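Local coordinates for protein pyruvate formate-lyase 2 (Archaeoglobus fulgidus, PDB 2F3O) that is a glycyl radical enzyme of unknown function that probably acts as a lyase, related to pyruvate formate-lyase and glycerol dehydratase, at residues R177-L182 / F195-K200; K45-V50 / K200-A205; D478-L483 / D550-I555. All coordinates share one frame; numbering follows the deposited sequence.

Contact 1: residues R177-L182 / F195-K200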
ATOM      1  N   ARG A 177       8.883 -13.444 -22.030  1.00 42.00           N
ATOM      2  CA  ARG A 177       9.852 -12.492 -21.444  1.00 43.14           C
ATOM      3  C   ARG A 177       9.573 -12.363 -19.961  1.00 43.16           C
ATOM      4  O   ARG A 177      10.506 -12.374 -19.160  1.00 43.94           O
ATOM      5  CB  ARG A 177       9.831 -11.094 -22.090  1.00 42.57           C
ATOM      6  CG  ARG A 177      10.235 -11.030 -23.553  1.00 43.84           C
ATOM      7  CD  ARG A 177       9.885  -9.660 -24.177  1.00 45.10           C
ATOM      8  NE  ARG A 177       9.889  -9.670 -25.655  1.00 50.39           N
ATOM      9  CZ  ARG A 177       8.799  -9.705 -26.443  1.00 52.90           C
ATOM     10  NH1 ARG A 177       7.576  -9.733 -25.929  1.00 52.50           N
ATOM     11  NH2 ARG A 177       8.923  -9.712 -27.774  1.00 54.68           N
ATOM     12  N   ARG A 178       8.291 -12.280 -19.605  1.00 43.18           N
ATOM     13  CA  ARG A 178       7.868 -12.090 -18.221  1.00 43.22           C
ATOM     14  C   ARG A 178       8.057 -13.311 -17.339  1.00 43.21           C
ATOM     15  O   ARG A 178       8.300 -13.165 -16.152  1.00 43.53           O
ATOM     16  CB  ARG A 178       6.414 -11.608 -18.153  1.00 43.38           C
ATOM     17  CG  ARG A 178       6.283 -10.199 -18.659  1.00 43.62           C
ATOM     18  CD  ARG A 178       4.886  -9.646 -18.660  1.00 44.01           C
ATOM     19  NE  ARG A 178       4.905  -8.472 -19.522  1.00 46.63           N
ATOM     20  CZ  ARG A 178       4.299  -7.313 -19.284  1.00 47.21           C
ATOM     21  NH1 ARG A 178       3.569  -7.118 -18.187  1.00 48.22           N
ATOM     22  NH2 ARG A 178       4.430  -6.344 -20.170  1.00 46.56           N
ATOM     23  N   ILE A 179       7.924 -14.505 -17.911  1.00 43.05           N
ATOM     24  CA  ILE A 179       8.260 -15.738 -17.197  1.00 42.60           C
ATOM     25  C   ILE A 179       9.759 -15.774 -16.856  1.00 42.92           C
ATOM     26  O   ILE A 179      10.120 -16.081 -15.724  1.00 43.37           O
ATOM     27  CB  ILE A 179       7.821 -16.999 -17.978  1.00 42.24           C
ATOM     28  CG1 ILE A 179       6.292 -17.134 -17.972  1.00 41.53           C
ATOM     29  CG2 ILE A 179       8.446 -18.244 -17.397  1.00 41.03           C
ATOM     30  CD1 ILE A 179       5.738 -18.047 -19.069  1.00 39.72           C
ATOM     31  N   ARG A 180      10.617 -15.405 -17.806  1.00 43.08           N
ATOM     32  CA  ARG A 180      12.061 -15.344 -17.547  1.00 43.56           C
ATOM     33  C   ARG A 180      12.427 -14.348 -16.462  1.00 43.21           C
ATOM     34  O   ARG A 180      13.223 -14.655 -15.580  1.00 43.71           O
ATOM     35  CB  ARG A 180      12.840 -14.975 -18.805  1.00 43.97           C
ATOM     36  CG  ARG A 180      13.510 -16.136 -19.530  1.00 46.35           C
ATOM     37  CD  ARG A 180      13.570 -15.837 -21.045  1.00 50.33           C
ATOM     38  NE  ARG A 180      13.736 -14.401 -21.357  1.00 53.04           N
ATOM     39  CZ  ARG A 180      13.171 -13.765 -22.396  1.00 53.13           C
ATOM     40  NH1 ARG A 180      13.404 -12.459 -22.580  1.00 52.33           N
ATOM     41  NH2 ARG A 180      12.370 -14.425 -23.247  1.00 51.35           N
ATOM     42  N   ALA A 181      11.844 -13.156 -16.517  1.00 42.56           N
ATOM     43  CA  ALA A 181      12.205 -12.117 -15.568  1.00 41.81           C
ATOM     44  C   ALA A 181      11.742 -12.472 -14.157  1.00 41.59           C
ATOM     45  O   ALA A 181      12.313 -12.000 -13.181  1.00 41.79           O
ATOM     46  CB  ALA A 181      11.651 -10.797 -15.998  1.00 41.27           C
ATOM     47  N   LEU A 182      10.725 -13.322 -14.060  1.00 41.30           N
ATOM     48  CA  LEU A 182      10.184 -13.722 -12.782  1.00 41.06           C
ATOM     49  C   LEU A 182      11.101 -14.749 -12.187  1.00 41.06           C
ATOM     50  O   LEU A 182      11.370 -14.737 -10.983  1.00 40.94           O
ATOM     51  CB  LEU A 182       8.779 -14.284 -12.946  1.00 41.06           C
ATOM     52  CG  LEU A 182       7.770 -13.146 -12.898  1.00 41.02           C
ATOM     53  CD1 LEU A 182       6.378 -13.644 -13.137  1.00 41.17           C
ATOM     54  CD2 LEU A 182       7.865 -12.467 -11.566  1.00 42.17           C
ATOM     55  N   PHE A 195       0.082 -17.079 -13.536  1.00 36.44           N
ATOM     56  CA  PHE A 195      -0.696 -16.314 -14.504  1.00 36.33           C
ATOM     57  C   PHE A 195      -0.040 -16.316 -15.871  1.00 36.39           C
ATOM     58  O   PHE A 195      -0.653 -16.702 -16.853  1.00 36.54           O
ATOM     59  CB  PHE A 195      -0.888 -14.878 -14.055  1.00 36.00           C
ATOM     60  CG  PHE A 195      -1.646 -14.041 -15.035  1.00 35.92           C
ATOM     61  CD1 PHE A 195      -3.020 -13.988 -14.989  1.00 36.18           C
ATOM     62  CD2 PHE A 195      -0.988 -13.304 -16.007  1.00 35.73           C
ATOM     63  CE1 PHE A 195      -3.724 -13.210 -15.892  1.00 36.12           C
ATOM     64  CE2 PHE A 195      -1.686 -12.533 -16.914  1.00 35.30           C
ATOM     65  CZ  PHE A 195      -3.046 -12.482 -16.856  1.00 35.56           C
ATOM     66  N   TYR A 196       1.208 -15.875 -15.930  1.00 36.24           N
ATOM     67  CA  TYR A 196       1.921 -15.849 -17.194  1.00 36.08           C
ATOM     68  C   TYR A 196       2.131 -17.244 -17.815  1.00 36.30           C
ATOM     69  O   TYR A 196       2.099 -17.405 -19.054  1.00 36.07           O
ATOM     70  CB  TYR A 196       3.215 -15.064 -17.039  1.00 35.62           C
ATOM     71  CG  TYR A 196       2.945 -13.578 -16.896  1.00 35.23           C
ATOM     72  CD1 TYR A 196       3.523 -12.828 -15.871  1.00 34.27           C
ATOM     73  CD2 TYR A 196       2.082 -12.936 -17.769  1.00 35.49           C
ATOM     74  CE1 TYR A 196       3.261 -11.482 -15.731  1.00 34.19           C
ATOM     75  CE2 TYR A 196       1.805 -11.581 -17.636  1.00 36.05           C
ATOM     76  CZ  TYR A 196       2.398 -10.860 -16.616  1.00 35.19           C
ATOM     77  OH  TYR A 196       2.145  -9.513 -16.518  1.00 34.07           O
ATOM     78  N   GLN A 197       2.276 -18.251 -16.954  1.00 36.18           N
ATOM     79  CA  GLN A 197       2.266 -19.618 -17.421  1.00 36.21           C
ATOM     80  C   GLN A 197       0.960 -19.953 -18.105  1.00 36.66           C
ATOM     81  O   GLN A 197       0.964 -20.622 -19.140  1.00 37.14           O
ATOM     82  CB  GLN A 197       2.478 -20.608 -16.290  1.00 35.84           C
ATOM     83  CG  GLN A 197       3.867 -20.631 -15.674  1.00 35.48           C
ATOM     84  CD  GLN A 197       5.004 -20.958 -16.623  1.00 33.69           C
ATOM     85  OE1 GLN A 197       4.818 -21.390 -17.776  1.00 29.28           O
ATOM     86  NE2 GLN A 197       6.215 -20.746 -16.123  1.00 34.02           N
ATOM     87  N   ALA A 198      -0.150 -19.489 -17.536  1.00 36.65           N
ATOM     88  CA  ALA A 198      -1.445 -19.767 -18.123  1.00 36.55           C
ATOM     89  C   ALA A 198      -1.602 -18.990 -19.417  1.00 36.69           C
ATOM     90  O   ALA A 198      -2.034 -19.550 -20.420  1.00 36.92           O
ATOM     91  CB  ALA A 198      -2.553 -19.424 -17.155  1.00 36.89           C
ATOM     92  N   ALA A 199      -1.220 -17.716 -19.388  1.00 36.57           N
ATOM     93  CA  ALA A 199      -1.337 -16.833 -20.529  1.00 36.67           C
ATOM     94  C   ALA A 199      -0.626 -17.420 -21.747  1.00 37.34           C
ATOM     95  O   ALA A 199      -1.231 -17.480 -22.818  1.00 37.55           O
ATOM     96  CB  ALA A 199      -0.785 -15.464 -20.193  1.00 36.28           C
ATOM     97  N   LYS A 200       0.631 -17.856 -21.557  1.00 37.65           N
ATOM     98  CA  LYS A 200       1.433 -18.555 -22.563  1.00 37.82           C
ATOM     99  C   LYS A 200       0.674 -19.688 -23.245  1.00 38.67           C
ATOM    100  O   LYS A 200       0.449 -19.658 -24.463  1.00 38.39           O
ATOM    101  CB  LYS A 200       2.660 -19.161 -21.887  1.00 37.99           C
ATOM    102  CG  LYS A 200       3.603 -19.932 -22.820  1.00 37.06           C
ATOM    103  CD  LYS A 200       4.669 -20.633 -22.041  1.00 37.09           C
ATOM    104  CE  LYS A 200       4.948 -21.999 -22.618  1.00 38.13           C
ATOM    105  NZ  LYS A 200       5.966 -21.867 -23.709  1.00 39.92           N
TER
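A helical hairpin brings these segments together: helix 168-184 turns back through a short connection into helix 190-221, and segments 177-182 and 195-200 run roughly antiparallel, at 155°, their axes 9.5 Å apart. Arg178 and Tyr196 meet across it. The arginine chain, extended from CG to NE, passes over one face of the tyrosine ring and sets CD 3.9 Å from the Tyr196 ring centroid, a CH-pi contact. Its guanidinium then reaches the phenol: Arg178 NH1 donates to Tyr196 OH over 3.2 Å, with an N-H...O angle of 150°. The oxygen is tilted 21° from the guanidinium plane. The same hydroxyl is also bonded to Phe522 O, and Arg178 NE forms a salt bridge to Glu174 one turn back on its own helix, so both polar ends have a second anchor. At the ring edge, Leu182 CD1 comes to 4.0 Å from Tyr196 CD1. On the side of Tyr196 CB, Ile179 brings CG1 to 3.8 Å from that atom, while its CG2 meets Gln197 NE2 at 3.6 Å; the glutamine, bent at chi2, folds its amide back toward the isoleucine. Around the hairpin, Phe195 and Ala198 pack on helix 39-53, Ala199 touches Leu516 of helix 512-516, and Gln197 also packs on Leu131 of the second subunit.

Contact 2: residues K45-V50 / K200-A205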
ATOM      1  N   LYS A  45      -4.871 -25.233 -19.628  1.00 43.49           N
ATOM      2  CA  LYS A  45      -4.602 -26.488 -20.289  1.00 43.78           C
ATOM      3  C   LYS A  45      -5.873 -27.157 -20.778  1.00 44.29           C
ATOM      4  O   LYS A  45      -5.850 -27.862 -21.786  1.00 44.69           O
ATOM      5  CB  LYS A  45      -3.824 -27.423 -19.359  1.00 43.61           C
ATOM      6  CG  LYS A  45      -2.350 -27.085 -19.305  1.00 42.57           C
ATOM      7  CD  LYS A  45      -1.596 -28.014 -18.398  1.00 41.40           C
ATOM      8  CE  LYS A  45      -0.112 -27.699 -18.446  1.00 40.77           C
ATOM      9  NZ  LYS A  45       0.651 -28.653 -17.614  1.00 39.97           N
ATOM     10  N   ALA A  46      -6.974 -26.922 -20.068  1.00 44.58           N
ATOM     11  CA  ALA A  46      -8.274 -27.434 -20.475  1.00 44.77           C
ATOM     12  C   ALA A  46      -8.783 -26.735 -21.720  1.00 45.15           C
ATOM     13  O   ALA A  46      -9.189 -27.393 -22.684  1.00 45.40           O
ATOM     14  CB  ALA A  46      -9.252 -27.297 -19.367  1.00 44.72           C
ATOM     15  N   LEU A  47      -8.730 -25.405 -21.701  1.00 45.25           N
ATOM     16  CA  LEU A  47      -9.123 -24.593 -22.838  1.00 45.17           C
ATOM     17  C   LEU A  47      -8.302 -24.975 -24.039  1.00 45.62           C
ATOM     18  O   LEU A  47      -8.853 -25.065 -25.135  1.00 45.87           O
ATOM     19  CB  LEU A  47      -8.939 -23.102 -22.537  1.00 45.08           C
ATOM     20  CG  LEU A  47      -9.640 -21.996 -23.354  1.00 44.18           C
ATOM     21  CD1 LEU A  47      -8.683 -21.289 -24.259  1.00 42.89           C
ATOM     22  CD2 LEU A  47     -10.862 -22.490 -24.122  1.00 43.17           C
ATOM     23  N   LYS A  48      -7.001 -25.204 -23.836  1.00 46.02           N
ATOM     24  CA  LYS A  48      -6.128 -25.552 -24.944  1.00 46.40           C
ATOM     25  C   LYS A  48      -6.569 -26.859 -25.543  1.00 46.94           C
ATOM     26  O   LYS A  48      -6.794 -26.930 -26.752  1.00 47.46           O
ATOM     27  CB  LYS A  48      -4.661 -25.644 -24.541  1.00 46.50           C
ATOM     28  CG  LYS A  48      -3.798 -26.247 -25.653  1.00 46.03           C
ATOM     29  CD  LYS A  48      -2.376 -26.541 -25.249  1.00 47.33           C
ATOM     30  CE  LYS A  48      -1.491 -25.343 -25.543  1.00 49.53           C
ATOM     31  NZ  LYS A  48      -0.049 -25.708 -25.643  1.00 50.96           N
ATOM     32  N   HIS A  49      -6.742 -27.863 -24.684  1.00 47.16           N
ATOM     33  CA  HIS A  49      -7.168 -29.181 -25.108  1.00 47.77           C
ATOM     34  C   HIS A  49      -8.477 -29.143 -25.915  1.00 48.47           C
ATOM     35  O   HIS A  49      -8.535 -29.752 -26.987  1.00 48.59           O
ATOM     36  CB  HIS A  49      -7.262 -30.122 -23.904  1.00 47.76           C
ATOM     37  CG  HIS A  49      -7.446 -31.574 -24.258  1.00 48.37           C
ATOM     38  ND1 HIS A  49      -6.439 -32.348 -24.798  1.00 48.19           N
ATOM     39  CD2 HIS A  49      -8.511 -32.401 -24.109  1.00 48.20           C
ATOM     40  CE1 HIS A  49      -6.882 -33.579 -24.980  1.00 48.29           C
ATOM     41  NE2 HIS A  49      -8.134 -33.641 -24.563  1.00 47.43           N
ATOM     42  N   VAL A  50      -9.499 -28.406 -25.457  1.00 49.03           N
ATOM     43  CA  VAL A  50     -10.721 -28.287 -26.276  1.00 49.68           C
ATOM     44  C   VAL A  50     -10.507 -27.575 -27.633  1.00 50.17           C
ATOM     45  O   VAL A  50     -11.086 -27.991 -28.616  1.00 50.61           O
ATOM     46  CB  VAL A  50     -12.000 -27.731 -25.530  1.00 49.54           C
ATOM     47  CG1 VAL A  50     -12.052 -28.158 -24.070  1.00 50.17           C
ATOM     48  CG2 VAL A  50     -12.118 -26.244 -25.640  1.00 49.66           C
ATOM     49  N   LYS A 200       0.631 -17.856 -21.557  1.00 37.65           N
ATOM     50  CA  LYS A 200       1.433 -18.555 -22.563  1.00 37.82           C
ATOM     51  C   LYS A 200       0.674 -19.688 -23.245  1.00 38.67           C
ATOM     52  O   LYS A 200       0.449 -19.658 -24.463  1.00 38.39           O
ATOM     53  CB  LYS A 200       2.660 -19.161 -21.887  1.00 37.99           C
ATOM     54  CG  LYS A 200       3.603 -19.932 -22.820  1.00 37.06           C
ATOM     55  CD  LYS A 200       4.669 -20.633 -22.041  1.00 37.09           C
ATOM     56  CE  LYS A 200       4.948 -21.999 -22.618  1.00 38.13           C
ATOM     57  NZ  LYS A 200       5.966 -21.867 -23.709  1.00 39.92           N
ATOM     58  N   ILE A 201       0.298 -20.680 -22.433  1.00 39.39           N
ATOM     59  CA  ILE A 201      -0.544 -21.807 -22.832  1.00 40.20           C
ATOM     60  C   ILE A 201      -1.787 -21.363 -23.611  1.00 40.78           C
ATOM     61  O   ILE A 201      -2.044 -21.837 -24.717  1.00 41.41           O
ATOM     62  CB  ILE A 201      -0.981 -22.628 -21.583  1.00 40.23           C
ATOM     63  CG1 ILE A 201       0.232 -23.301 -20.945  1.00 40.14           C
ATOM     64  CG2 ILE A 201      -1.996 -23.704 -21.940  1.00 40.25           C
ATOM     65  CD1 ILE A 201      -0.064 -24.035 -19.645  1.00 40.20           C
ATOM     66  N   VAL A 202      -2.530 -20.428 -23.047  1.00 41.06           N
ATOM     67  CA  VAL A 202      -3.770 -19.958 -23.653  1.00 41.57           C
ATOM     68  C   VAL A 202      -3.568 -19.177 -24.965  1.00 42.10           C
ATOM     69  O   VAL A 202      -4.423 -19.220 -25.856  1.00 42.33           O
ATOM     70  CB  VAL A 202      -4.599 -19.191 -22.588  1.00 41.37           C
ATOM     71  CG1 VAL A 202      -4.947 -17.797 -23.015  1.00 40.50           C
ATOM     72  CG2 VAL A 202      -5.792 -19.997 -22.180  1.00 41.39           C
ATOM     73  N   SER A 203      -2.425 -18.509 -25.102  1.00 42.54           N
ATOM     74  CA  SER A 203      -2.081 -17.851 -26.354  1.00 43.62           C
ATOM     75  C   SER A 203      -1.773 -18.868 -27.450  1.00 43.88           C
ATOM     76  O   SER A 203      -2.275 -18.751 -28.567  1.00 44.07           O
ATOM     77  CB  SER A 203      -0.881 -16.931 -26.163  1.00 43.72           C
ATOM     78  OG  SER A 203      -1.161 -15.979 -25.156  1.00 45.32           O
ATOM     79  N   GLU A 204      -0.951 -19.860 -27.104  1.00 44.19           N
ATOM     80  CA  GLU A 204      -0.598 -20.974 -27.981  1.00 44.40           C
ATOM     81  C   GLU A 204      -1.828 -21.687 -28.518  1.00 44.52           C
ATOM     82  O   GLU A 204      -1.910 -21.958 -29.700  1.00 44.78           O
ATOM     83  CB  GLU A 204       0.276 -21.982 -27.231  1.00 44.47           C
ATOM     84  CG  GLU A 204       1.746 -21.620 -27.165  1.00 44.62           C
ATOM     85  CD  GLU A 204       2.455 -22.297 -25.996  1.00 46.49           C
ATOM     86  OE1 GLU A 204       3.611 -21.921 -25.706  1.00 46.39           O
ATOM     87  OE2 GLU A 204       1.857 -23.199 -25.353  1.00 47.50           O
ATOM     88  N   ALA A 205      -2.773 -21.973 -27.634  1.00 44.74           N
ATOM     89  CA  ALA A 205      -4.049 -22.575 -27.980  1.00 44.99           C
ATOM     90  C   ALA A 205      -4.783 -21.812 -29.087  1.00 45.49           C
ATOM     91  O   ALA A 205      -5.250 -22.417 -30.063  1.00 45.35           O
ATOM     92  CB  ALA A 205      -4.915 -22.632 -26.746  1.00 44.58           C
TER
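Lys48 leaves its helix with CG anti to the backbone N, then bends at chi3 (-91°) across Ile201 toward Glu204, whose CG lies beside its own backbone N with the chain extended beyond. Lys48 NZ meets Glu204 OE2 at 3.2 Å, on that oxygen's anti side and 22° out of the carboxylate plane, in a salt bridge. Lys200, one turn earlier on the glutamate's helix, takes the other oxygen through its syn lone pair, Lys200 NZ to Glu204 OE1 at 3.1 Å. The carboxylate is thus held between two lysines in a small salt-bridge network, which probably favours its ionised form. Segments 45-50 and 200-205, parts of helices 39-53 and 190-221, run almost parallel, 11° apart with axes 8.7 Å from each other. The small Ala205 is consistent with so close an approach, its CB 3.6 Å from Lys48 CA. A turn earlier, the aliphatic part of Lys45 brings CG to 3.8 Å from Ile201 CD1 before its amino group goes on to Glu37. On the buried flank Leu47 CD1 touches Val202 CG2 at 3.8 Å, and Leu513 of helix 512-516 packs against both residues.

Contact 3: residues D478-L483 / D550-I555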
ATOM      1  N   ASP A 478     -44.602   4.725   8.761  1.00 66.49           N
ATOM      2  CA  ASP A 478     -43.760   3.698   9.361  1.00 65.83           C
ATOM      3  C   ASP A 478     -43.841   2.346   8.641  1.00 65.34           C
ATOM      4  O   ASP A 478     -43.267   1.362   9.102  1.00 65.41           O
ATOM      5  CB  ASP A 478     -44.082   3.512  10.849  1.00 66.06           C
ATOM      6  CG  ASP A 478     -45.360   2.725  11.072  1.00 66.40           C
ATOM      7  OD1 ASP A 478     -46.441   3.317  10.870  1.00 67.42           O
ATOM      8  OD2 ASP A 478     -45.287   1.528  11.438  1.00 65.61           O
ATOM      9  N   LEU A 479     -44.570   2.280   7.530  1.00 64.46           N
ATOM     10  CA  LEU A 479     -44.410   1.146   6.619  1.00 63.49           C
ATOM     11  C   LEU A 479     -43.259   1.469   5.662  1.00 63.06           C
ATOM     12  O   LEU A 479     -42.510   0.590   5.264  1.00 62.97           O
ATOM     13  CB  LEU A 479     -45.695   0.841   5.845  1.00 63.23           C
ATOM     14  CG  LEU A 479     -45.618  -0.286   4.810  1.00 62.41           C
ATOM     15  CD1 LEU A 479     -45.826  -1.647   5.427  1.00 60.73           C
ATOM     16  CD2 LEU A 479     -46.605  -0.067   3.706  1.00 62.53           C
ATOM     17  N   LEU A 480     -43.116   2.747   5.324  1.00 62.52           N
ATOM     18  CA  LEU A 480     -42.017   3.211   4.490  1.00 62.10           C
ATOM     19  C   LEU A 480     -40.648   2.915   5.123  1.00 62.30           C
ATOM     20  O   LEU A 480     -39.759   2.366   4.460  1.00 62.15           O
ATOM     21  CB  LEU A 480     -42.150   4.705   4.185  1.00 61.71           C
ATOM     22  CG  LEU A 480     -43.303   5.162   3.296  1.00 60.52           C
ATOM     23  CD1 LEU A 480     -43.019   6.568   2.752  1.00 59.67           C
ATOM     24  CD2 LEU A 480     -43.542   4.181   2.166  1.00 58.47           C
ATOM     25  N   GLU A 481     -40.495   3.251   6.402  1.00 62.18           N
ATOM     26  CA  GLU A 481     -39.254   2.957   7.112  1.00 62.33           C
ATOM     27  C   GLU A 481     -39.015   1.456   7.132  1.00 61.91           C
ATOM     28  O   GLU A 481     -37.902   0.992   6.864  1.00 62.05           O
ATOM     29  CB  GLU A 481     -39.311   3.454   8.549  1.00 62.58           C
ATOM     30  CG  GLU A 481     -39.464   4.942   8.706  1.00 64.09           C
ATOM     31  CD  GLU A 481     -40.092   5.285  10.049  1.00 66.22           C
ATOM     32  OE1 GLU A 481     -40.316   4.345  10.853  1.00 65.89           O
ATOM     33  OE2 GLU A 481     -40.366   6.483  10.294  1.00 67.35           O
ATOM     34  N   LYS A 482     -40.076   0.706   7.422  1.00 61.11           N
ATOM     35  CA  LYS A 482     -40.004  -0.739   7.470  1.00 60.25           C
ATOM     36  C   LYS A 482     -39.693  -1.328   6.099  1.00 59.58           C
ATOM     37  O   LYS A 482     -39.054  -2.362   6.021  1.00 59.56           O
ATOM     38  CB  LYS A 482     -41.294  -1.329   8.057  1.00 60.28           C
ATOM     39  CG  LYS A 482     -41.416  -1.157   9.573  1.00 60.85           C
ATOM     40  CD  LYS A 482     -42.698  -1.774  10.139  1.00 60.26           C
ATOM     41  CE  LYS A 482     -42.763  -1.641  11.659  1.00 59.97           C
ATOM     42  NZ  LYS A 482     -43.320  -0.356  12.158  1.00 59.33           N
ATOM     43  N   LEU A 483     -40.113  -0.650   5.030  1.00 58.61           N
ATOM     44  CA  LEU A 483     -39.819  -1.091   3.664  1.00 58.31           C
ATOM     45  C   LEU A 483     -38.329  -0.915   3.333  1.00 58.40           C
ATOM     46  O   LEU A 483     -37.659  -1.881   2.942  1.00 58.13           O
ATOM     47  CB  LEU A 483     -40.710  -0.371   2.636  1.00 58.00           C
ATOM     48  CG  LEU A 483     -40.435  -0.583   1.142  1.00 57.79           C
ATOM     49  CD1 LEU A 483     -40.686  -2.013   0.729  1.00 56.49           C
ATOM     50  CD2 LEU A 483     -41.283   0.338   0.307  1.00 57.73           C
ATOM     51  N   ASP A 550     -46.671   1.043  -6.704  1.00 59.97           N
ATOM     52  CA  ASP A 550     -48.133   1.082  -6.827  1.00 60.35           C
ATOM     53  C   ASP A 550     -48.867   0.636  -5.573  1.00 60.78           C
ATOM     54  O   ASP A 550     -49.893   1.223  -5.226  1.00 61.43           O
ATOM     55  CB  ASP A 550     -48.605   0.243  -8.016  1.00 60.02           C
ATOM     56  CG  ASP A 550     -48.264   0.879  -9.338  1.00 60.01           C
ATOM     57  OD1 ASP A 550     -47.778   2.035  -9.329  1.00 59.41           O
ATOM     58  OD2 ASP A 550     -48.480   0.223 -10.381  1.00 60.11           O
ATOM     59  N   SER A 551     -48.333  -0.379  -4.895  1.00 60.80           N
ATOM     60  CA  SER A 551     -48.891  -0.845  -3.636  1.00 60.94           C
ATOM     61  C   SER A 551     -48.834   0.228  -2.567  1.00 61.21           C
ATOM     62  O   SER A 551     -49.594   0.183  -1.617  1.00 61.25           O
ATOM     63  CB  SER A 551     -48.153  -2.078  -3.125  1.00 60.98           C
ATOM     64  OG  SER A 551     -48.638  -3.290  -3.689  1.00 61.27           O
ATOM     65  N   LEU A 552     -47.937   1.195  -2.717  1.00 61.53           N
ATOM     66  CA  LEU A 552     -47.824   2.249  -1.727  1.00 61.62           C
ATOM     67  C   LEU A 552     -48.870   3.318  -1.940  1.00 61.92           C
ATOM     68  O   LEU A 552     -49.433   3.805  -0.967  1.00 61.99           O
ATOM     69  CB  LEU A 552     -46.426   2.852  -1.723  1.00 61.43           C
ATOM     70  CG  LEU A 552     -45.411   1.835  -1.240  1.00 60.47           C
ATOM     71  CD1 LEU A 552     -44.012   2.373  -1.397  1.00 61.11           C
ATOM     72  CD2 LEU A 552     -45.705   1.450   0.167  1.00 59.84           C
ATOM     73  N   VAL A 553     -49.125   3.668  -3.204  1.00 62.35           N
ATOM     74  CA  VAL A 553     -50.190   4.619  -3.569  1.00 62.93           C
ATOM     75  C   VAL A 553     -51.545   4.070  -3.171  1.00 63.16           C
ATOM     76  O   VAL A 553     -52.388   4.776  -2.623  1.00 63.14           O
ATOM     77  CB  VAL A 553     -50.304   4.814  -5.081  1.00 62.82           C
ATOM     78  CG1 VAL A 553     -50.920   6.163  -5.381  1.00 62.94           C
ATOM     79  CG2 VAL A 553     -48.969   4.686  -5.728  1.00 63.24           C
ATOM     80  N   ALA A 554     -51.733   2.789  -3.453  1.00 63.40           N
ATOM     81  CA  ALA A 554     -52.956   2.105  -3.127  1.00 63.61           C
ATOM     82  C   ALA A 554     -53.139   1.944  -1.621  1.00 63.95           C
ATOM     83  O   ALA A 554     -54.264   1.871  -1.154  1.00 64.43           O
ATOM     84  CB  ALA A 554     -53.018   0.768  -3.836  1.00 63.41           C
ATOM     85  N   ILE A 555     -52.054   1.901  -0.858  1.00 64.20           N
ATOM     86  CA  ILE A 555     -52.189   1.866   0.593  1.00 64.33           C
ATOM     87  C   ILE A 555     -52.538   3.262   1.081  1.00 64.59           C
ATOM     88  O   ILE A 555     -53.396   3.418   1.951  1.00 64.42           O
ATOM     89  CB  ILE A 555     -50.929   1.313   1.287  1.00 64.28           C
ATOM     90  CG1 ILE A 555     -50.953  -0.213   1.267  1.00 63.97           C
ATOM     91  CG2 ILE A 555     -50.860   1.743   2.733  1.00 64.40           C
ATOM     92  CD1 ILE A 555     -49.620  -0.851   1.571  1.00 63.15           C
TER
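Leu479, Leu480 and Leu483 of helix 477-508 face Leu552 and Ile555 of helix 545-560, and every contact between the two segments is made by methyl groups. Leu552 meets all three leucines. Its two branches divide the work: CD1 meets Leu483 CD2 at 3.8 Å, the two side chains reaching toward each other tip to tip, while CD2 lies 4.0 Å from Leu479 CD2. Leu480 CD2 comes in beside both branches, 4.0 Å from Leu552 CD2. One turn further along, Ile555 CD1 touches Leu479 CD2 at 3.8 Å, the side chains crossing at about a right angle. Leu479 and Leu483, four residues apart, both carry CG anti to the backbone N, which directs CG, and with chi2 at 84° and 65° the CD2 methyls, toward the other segment.

The backbones stay well apart. The segment axes run antiparallel, at 162°, and are separated by 12.1 Å, so the side chains bridge the gap only with their ends. Other helices share the interface: Trp609 of helix 597-615 packs on Leu480 and Leu483, Tyr602 of the same helix on Leu552, and Leu450 of helix 447-453 on Leu483.

The polar pair within 478-483 lies in the helix: Lys482 NZ bridges to Asp478 OD2 at 2.8 Å, met at the oxygen's anti lone pair, one turn along the helix. Asp550 is bonded to Tyr592 N instead.

Since only apolar contacts join the segments, the pairing probably rests on dispersion, burial of methyls and fit of shape.

Contacts 1 and 2 are neighbours, their centres 14 Å apart; helix 190-221 serves both, and Lys200 belongs to each. Along that helix its partner changes from the antiparallel helix 168-184 to the nearly parallel helix 39-53. Contacts 1 and 2 are both partly buried and mix aliphatic packing with polar ends: an arginine-tyrosine pair in contact 1, a lysine-glutamate network in contact 2. Contact 3 lies on the opposite side of the chain's centre, about 57 Å from contact 1 between centres, and uses two different helices. It is the buried one, wholly apolar across its segments, and its axes stand farther apart than in either of the others.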